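Local atomic coordinates of annexin A8 (PDB entry 1W3W), a protein that binds calcium and, in a calcium-dependent way, acidic phospholipids, and acts as an anticoagulant by indirectly inhibiting the thromboplastin-specific complex of the clotting cascade. Residues 82-86 / 272-277; 118-123 / 257-261; 266-271 / 306-310. All coordinates share one frame; numbering follows the deposited sequence.

Interaction 1: residues 82-86 / 272-277; sequences KFERL and RDGTLI
The guanidinium of Arg-85 has that of Arg-272 at its edge, near its plane, with Arg-85 NH1 3.9 Å from Arg-272 NH2: two cationic groups that approach each other with no hydrogen bond between them. One face of the Arg-272 group is occupied by Gly-274 N, 3.4 Å above its centre, and a side chain on Gly-274 would collide with Arg-272 NH2. Arg-85 NH1 also lies 3.7 Å from Gly-274 CA, an oblique approach. The Asp-273 carboxylate stands nearly perpendicular to the Arg-85 plane, and Arg-85 NH2 meets only its methylene, 3.8 Å from Asp-273 CB, so these two form no salt bridge. The Asp-273 carboxylate pairs with Lys-82 instead: Lys-82 NZ is 2.8 Å from Asp-273 OD2 in a hydrogen-bonded salt bridge, coming from above the carboxylate, 47° out of its plane. Bends at the third and fourth torsions of Lys-82 (chi4 -121°) swing NZ round to that position. Asp-273 OD1 is hydrogen-bonded to Tyr-315 OH, so both oxygens of this buried carboxylate have partners; an alanine here would probably leave Lys-82 NZ without its counter-charge and the Tyr-315 hydroxyl without this mate. Beyond the charges, Ile-277 CD1 lies 4.0 Å from Arg-85 CB, and Ile-277 CG2 is 4.1 Å from Leu-86 CD1. The short helical segments 82-86 and 273-277 cross at 35°, with helix 313-323 covering Leu-86 and Ile-277 as well. The Ile-277 and Leu-86 contact, flanked by the charged groups, joins the predicted first and fourth repeats, the pairing characteristic of the annexin fold.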
# COMPACT_ATOMS: atom_id res chain seq x y z
N LYS A 82 3.21 7.92 17.36
CA LYS A 82 3.59 7.22 16.15
C LYS A 82 3.99 5.79 16.46
O LYS A 82 3.68 4.89 15.71
CB LYS A 82 4.72 7.97 15.43
CG LYS A 82 4.26 9.33 14.87
CD LYS A 82 5.45 10.13 14.34
CE LYS A 82 5.37 11.62 14.67
NZ LYS A 82 5.36 12.44 13.42
N PHE A 83 4.65 5.58 17.60
CA PHE A 83 5.06 4.27 18.04
C PHE A 83 3.85 3.36 18.18
O PHE A 83 3.88 2.24 17.73
CB PHE A 83 5.81 4.36 19.37
CG PHE A 83 6.34 3.04 19.87
CD1 PHE A 83 7.21 2.29 19.10
CD2 PHE A 83 5.97 2.56 21.11
CE1 PHE A 83 7.69 1.09 19.56
CE2 PHE A 83 6.47 1.35 21.58
CZ PHE A 83 7.32 0.62 20.80
N GLU A 84 2.79 3.85 18.80
CA GLU A 84 1.54 3.10 18.88
C GLU A 84 0.94 2.77 17.51
O GLU A 84 0.46 1.66 17.28
CB GLU A 84 0.50 3.86 19.71
CG GLU A 84 -0.79 3.09 19.93
CD GLU A 84 -1.93 3.50 19.02
OE1 GLU A 84 -3.00 2.88 19.14
OE2 GLU A 84 -1.78 4.41 18.18
N ARG A 85 0.95 3.73 16.59
CA ARG A 85 0.34 3.50 15.28
C ARG A 85 1.06 2.37 14.55
O ARG A 85 0.43 1.54 13.91
CB ARG A 85 0.37 4.75 14.42
CG ARG A 85 -0.78 5.72 14.67
CD ARG A 85 -1.13 6.56 13.42
NE ARG A 85 -0.26 7.71 13.27
CZ ARG A 85 -0.10 8.42 12.14
NH1 ARG A 85 -0.73 8.10 11.01
NH2 ARG A 85 0.73 9.45 12.14
N LEU A 86 2.39 2.37 14.63
CA LEU A 86 3.21 1.35 13.98
C LEU A 86 3.02 -0.03 14.58
O LEU A 86 2.85 -1.01 13.86
CB LEU A 86 4.68 1.74 14.03
CG LEU A 86 5.66 0.70 13.49
CD1 LEU A 86 5.46 0.43 11.99
CD2 LEU A 86 7.05 1.17 13.76
N ARG A 272 5.20 12.14 6.04
CA ARG A 272 3.89 11.50 5.97
C ARG A 272 3.98 10.12 6.62
O ARG A 272 4.20 9.11 5.93
CB ARG A 272 3.35 11.40 4.54
CG ARG A 272 1.90 10.81 4.49
CD ARG A 272 0.90 11.44 5.50
NE ARG A 272 -0.18 10.56 5.98
CZ ARG A 272 -0.59 10.47 7.25
NH1 ARG A 272 0.01 11.16 8.23
NH2 ARG A 272 -1.61 9.66 7.57
N ASP A 273 3.81 10.10 7.94
CA ASP A 273 4.06 8.91 8.73
C ASP A 273 3.08 7.79 8.41
O ASP A 273 3.45 6.65 8.43
CB ASP A 273 4.02 9.23 10.22
CG ASP A 273 5.16 10.11 10.63
OD1 ASP A 273 6.33 9.66 10.62
OD2 ASP A 273 4.97 11.29 10.94
N GLY A 274 1.82 8.14 8.13
CA GLY A 274 0.82 7.15 7.74
C GLY A 274 1.27 6.32 6.54
O GLY A 274 1.16 5.10 6.54
N THR A 275 1.82 7.01 5.54
CA THR A 275 2.32 6.39 4.32
C THR A 275 3.58 5.56 4.53
O THR A 275 3.73 4.48 3.95
CB THR A 275 2.57 7.49 3.28
OG1 THR A 275 1.32 8.09 2.96
CG2 THR A 275 3.04 6.92 1.96
N LEU A 276 4.49 6.08 5.35
CA LEU A 276 5.68 5.35 5.74
C LEU A 276 5.33 4.04 6.46
O LEU A 276 5.81 2.97 6.10
CB LEU A 276 6.54 6.25 6.64
CG LEU A 276 7.91 5.78 7.12
CD1 LEU A 276 8.85 5.47 5.97
CD2 LEU A 276 8.49 6.88 8.00
N ILE A 277 4.47 4.13 7.47
CA ILE A 277 4.06 2.97 8.24
C ILE A 277 3.39 1.93 7.36
O ILE A 277 3.78 0.76 7.36
CB ILE A 277 3.13 3.41 9.39
CG1 ILE A 277 3.95 4.13 10.48
CG2 ILE A 277 2.34 2.21 9.93
CD1 ILE A 277 3.12 4.90 11.49

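Interaction 2: residues 118-123 / 257-261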
# COMPACT_ATOMS: atom_id res chain seq x y z
N GLU A 118 -3.41 4.29 -3.83
CA GLU A 118 -2.24 3.44 -3.60
C GLU A 118 -2.65 2.00 -3.44
O GLU A 118 -2.10 1.12 -4.09
CB GLU A 118 -1.49 3.93 -2.35
CG GLU A 118 -0.41 3.00 -1.81
CD GLU A 118 -0.07 3.32 -0.37
OE1 GLU A 118 0.50 4.38 -0.12
OE2 GLU A 118 -0.39 2.50 0.51
N ILE A 119 -3.62 1.74 -2.58
CA ILE A 119 -4.01 0.37 -2.30
C ILE A 119 -4.70 -0.26 -3.51
O ILE A 119 -4.35 -1.38 -3.92
CB ILE A 119 -4.87 0.28 -1.05
CG1 ILE A 119 -4.04 0.71 0.16
CG2 ILE A 119 -5.35 -1.15 -0.86
CD1 ILE A 119 -4.81 0.75 1.45
N LEU A 120 -5.66 0.45 -4.10
CA LEU A 120 -6.42 -0.13 -5.21
C LEU A 120 -5.56 -0.38 -6.46
O LEU A 120 -5.78 -1.34 -7.19
CB LEU A 120 -7.66 0.72 -5.55
CG LEU A 120 -8.93 0.34 -4.77
CD1 LEU A 120 -8.70 0.29 -3.28
CD2 LEU A 120 -10.09 1.27 -5.09
N ALA A 121 -4.58 0.48 -6.71
CA ALA A 121 -3.73 0.34 -7.89
C ALA A 121 -2.60 -0.67 -7.72
O ALA A 121 -2.15 -1.28 -8.70
CB ALA A 121 -3.18 1.68 -8.29
N SER A 122 -2.12 -0.88 -6.49
CA SER A 122 -0.91 -1.68 -6.29
C SER A 122 -1.21 -3.11 -5.88
O SER A 122 -0.33 -3.95 -5.88
CB SER A 122 0.01 -1.01 -5.27
OG SER A 122 -0.60 -0.99 -3.99
N ARG A 123 -2.46 -3.41 -5.52
CA ARG A 123 -2.83 -4.76 -5.18
C ARG A 123 -3.34 -5.50 -6.42
O ARG A 123 -3.85 -4.89 -7.36
CB ARG A 123 -3.90 -4.77 -4.08
CG ARG A 123 -3.36 -4.75 -2.68
CD ARG A 123 -2.21 -3.84 -2.45
NE ARG A 123 -1.83 -3.79 -1.04
CZ ARG A 123 -1.06 -2.85 -0.51
NH1 ARG A 123 -0.58 -1.88 -1.27
NH2 ARG A 123 -0.79 -2.87 0.78
N TYR A 257 7.72 1.29 -7.53
CA TYR A 257 6.62 2.15 -7.10
C TYR A 257 6.66 2.37 -5.58
O TYR A 257 6.54 3.49 -5.08
CB TYR A 257 5.24 1.57 -7.51
CG TYR A 257 4.10 2.26 -6.78
CD1 TYR A 257 3.77 3.57 -7.06
CD2 TYR A 257 3.39 1.61 -5.77
CE1 TYR A 257 2.77 4.22 -6.36
CE2 TYR A 257 2.39 2.25 -5.08
CZ TYR A 257 2.08 3.54 -5.38
OH TYR A 257 1.07 4.17 -4.69
N PHE A 258 6.81 1.28 -4.84
CA PHE A 258 6.83 1.36 -3.38
C PHE A 258 8.03 2.12 -2.87
O PHE A 258 7.91 2.85 -1.90
CB PHE A 258 6.74 -0.03 -2.73
CG PHE A 258 5.38 -0.65 -2.85
CD1 PHE A 258 5.19 -1.81 -3.55
CD2 PHE A 258 4.27 -0.03 -2.28
CE1 PHE A 258 3.91 -2.37 -3.67
CE2 PHE A 258 3.02 -0.57 -2.40
CZ PHE A 258 2.84 -1.75 -3.10
N ALA A 259 9.18 1.97 -3.52
CA ALA A 259 10.37 2.74 -3.15
C ALA A 259 10.08 4.23 -3.26
O ALA A 259 10.45 5.01 -2.40
CB ALA A 259 11.57 2.39 -4.03
N GLU A 260 9.41 4.62 -4.35
CA GLU A 260 9.12 6.03 -4.64
C GLU A 260 8.09 6.59 -3.67
O GLU A 260 8.16 7.75 -3.27
CB GLU A 260 8.63 6.17 -6.08
CG GLU A 260 8.38 7.59 -6.53
CD GLU A 260 7.85 7.65 -7.95
OE1 GLU A 260 8.60 7.36 -8.90
OE2 GLU A 260 6.67 7.97 -8.11
N ARG A 261 7.14 5.76 -3.29
CA ARG A 261 6.15 6.12 -2.31
C ARG A 261 6.80 6.44 -0.97
O ARG A 261 6.47 7.42 -0.31
CB ARG A 261 5.16 4.98 -2.17
CG ARG A 261 3.91 5.38 -1.59
CD ARG A 261 3.05 6.27 -2.47
NE ARG A 261 1.80 6.38 -1.77
CZ ARG A 261 1.12 7.50 -1.57
NH1 ARG A 261 1.51 8.66 -2.11
NH2 ARG A 261 0.01 7.44 -0.87
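Glu-118 meets both Tyr-257 and Arg-261. Its CG lies 3.4 Å from Tyr-257 OH, at the edge of the phenol ring. Its carboxylate is gripped side-on by Arg-261, whose two donors converge on a single oxygen: Arg-261 NE is 2.9 Å from Glu-118 OE1 in a fairly straight bond (158° at the hydrogen) that uses the anti lone pair, and Arg-261 NH2 is 3.2 Å from the same OE1. That oxygen lies in the guanidinium plane, while the carboxylate itself is turned steeply against it. OE2 is held by Arg-278 in a second salt bridge, so this buried acid sits between two arginines, which would be expected to favour its ionised form. One turn on, Ser-122 places OG between its backbone N and carbonyl carbon (chi1 65°), and Ser-122 OG is thereby 2.6 Å from Glu-118 O; Ser-122 N reaches the same carbonyl from the opposite face. The hydroxyl also touches the Phe-258 ring, with Ser-122 OG 3.6 Å from Phe-258 CZ. Arg-123, just past the helix end, donates in its guanidinium plane, NH1 lying 2.9 Å from Ser-122 OG. Its NH1 is also 3.9 Å from Phe-258 CZ, at the ring edge with the two planes steeply inclined, so the groups are not stacked, and its NH2 is salt-bridged to Glu-98. Segments 118-122 and 257-261 run nearly antiparallel (165°). Chained acid-arginine pairs between the predicted second and fourth repeats, near the molecular centre, are consistent with the hydrophilic central channel described for annexins such as A5.

Interaction 3: residues 266-271 / 306-310; sequences MKGAGT and MIMED. With CA (calcium ion), chain B.
Thr-271 turns its hydroxyl anti to its carbonyl carbon (chi1 -59°), while Asp-310 holds a first torsion away from the staggered values (chi1 -104°); together these bring Thr-271 OG1 to 2.6 Å from Asp-310 OD2. The hydroxyl donates on the anti side of that oxygen, 30° out of the carboxylate plane, and so fixes the rotation of the metal ligand as a second-shell residue. The calcium ion is bound at 2.4 Å by Met-266 O, Gly-268 O and Asp-310 OD2; Gly-270 O lies 2.3 Å from the ion. A water completes the observed ligands and donates to Asp-310 OD1, bracing the other carboxylate oxygen. Gly-268 and Gly-270 both have positive phi, which favours glycine and lets alternate carbonyls curl round the ion. This is the type II calcium site of annexins, a glycine-rich loop plus a carboxylate from far along the sequence. Next to the site, Met-266 CB packs 3.6 Å from Met-306 CE, and Met-266 SD lies 3.9 Å from Ile-307 CG1. The loop between helices 254-266 and 273-283 is thereby joined to the end of helix 303-310, with Ile-307 reaching Ile-280 of helix 273-283 and Leu-320 of helix 313-323.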
# COMPACT_ATOMS: atom_id res chain seq x y z
N MET A 266 8.92 10.93 2.90
CA MET A 266 9.98 11.51 3.73
C MET A 266 10.60 12.78 3.17
O MET A 266 11.06 13.62 3.94
CB MET A 266 11.06 10.45 4.00
CG MET A 266 10.63 9.44 5.05
SD MET A 266 11.81 8.14 5.40
CE MET A 266 11.79 7.24 3.92
N LYS A 267 10.59 12.95 1.85
CA LYS A 267 11.27 14.08 1.20
C LYS A 267 10.68 15.41 1.64
O LYS A 267 9.47 15.53 1.83
CB LYS A 267 11.18 13.94 -0.33
CG LYS A 267 11.57 15.19 -1.14
CD LYS A 267 12.94 15.08 -1.80
CE LYS A 267 14.09 15.25 -0.81
NZ LYS A 267 14.76 16.59 -0.93
N GLY A 268 11.54 16.42 1.81
CA GLY A 268 11.09 17.75 2.18
C GLY A 268 10.64 17.85 3.63
O GLY A 268 10.95 16.98 4.45
N ALA A 269 9.88 18.90 3.94
CA ALA A 269 9.51 19.23 5.32
C ALA A 269 8.53 18.23 5.91
O ALA A 269 7.54 17.88 5.27
CB ALA A 269 8.92 20.64 5.39
N GLY A 270 8.80 17.78 7.13
CA GLY A 270 7.94 16.85 7.82
C GLY A 270 7.97 15.43 7.25
O GLY A 270 8.83 15.08 6.44
N THR A 271 7.04 14.61 7.70
CA THR A 271 6.97 13.22 7.28
C THR A 271 5.52 12.83 7.12
O THR A 271 4.69 13.16 7.97
CB THR A 271 7.65 12.32 8.33
OG1 THR A 271 9.01 12.71 8.50
CG2 THR A 271 7.74 10.88 7.84
N MET A 306 17.30 7.66 5.33
CA MET A 306 16.22 8.63 5.33
C MET A 306 15.32 8.48 6.53
O MET A 306 14.88 9.47 7.12
CB MET A 306 15.43 8.58 4.01
CG MET A 306 16.03 9.50 2.99
SD MET A 306 15.06 9.63 1.53
CE MET A 306 14.03 10.99 1.95
N ILE A 307 15.05 7.25 6.93
CA ILE A 307 14.29 7.00 8.15
C ILE A 307 15.01 7.61 9.38
O ILE A 307 14.38 8.23 10.22
CB ILE A 307 14.04 5.49 8.34
CG1 ILE A 307 13.02 4.98 7.31
CG2 ILE A 307 13.53 5.22 9.74
CD1 ILE A 307 12.92 3.47 7.22
N MET A 308 16.33 7.43 9.47
CA MET A 308 17.12 8.00 10.57
C MET A 308 17.06 9.53 10.62
O MET A 308 17.01 10.14 11.70
CB MET A 308 18.57 7.55 10.47
CG MET A 308 18.72 6.08 10.76
SD MET A 308 20.40 5.49 10.86
CE MET A 308 20.88 6.21 12.35
N GLU A 309 17.04 10.15 9.45
CA GLU A 309 16.99 11.60 9.33
C GLU A 309 15.62 12.16 9.70
O GLU A 309 15.54 13.23 10.30
CB GLU A 309 17.35 12.01 7.90
CG GLU A 309 17.62 13.50 7.74
CD GLU A 309 17.84 13.88 6.29
OE1 GLU A 309 17.25 14.90 5.82
OE2 GLU A 309 18.59 13.15 5.61
N ASP A 310 14.56 11.42 9.38
CA ASP A 310 13.18 11.90 9.48
C ASP A 310 12.40 11.50 10.74
O ASP A 310 11.39 12.10 11.05
CB ASP A 310 12.37 11.42 8.27
CG ASP A 310 12.14 12.50 7.27
OD1 ASP A 310 13.15 13.11 6.83
OD2 ASP A 310 10.99 12.83 6.88
CA CA B . 11.05 15.02 5.87
O HOH W 1 13.24 15.53 5.00

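From the N terminus, 82-86 and then 118-123 open long loops. Residues 257-261 close interaction 2, tying the predicted second repeat to the fourth. Interaction 3 then opens at 266-271, before 272-277 closes interaction 1 and joins the predicted first repeat to the fourth; 306-310 closes interaction 3 within the fourth. Interaction 2 is thus nested inside interaction 1, interactions 1 and 3 cross, and 2 and 3 follow in series. Helix 273-283 supplies the physical links: Thr-275 CG2 lies 4.0 Å from Arg-261 CG of interaction 2, and Leu-276 CD1 is 4.0 Å from Met-266 CE of interaction 3. Interactions 2 and 3 do not touch.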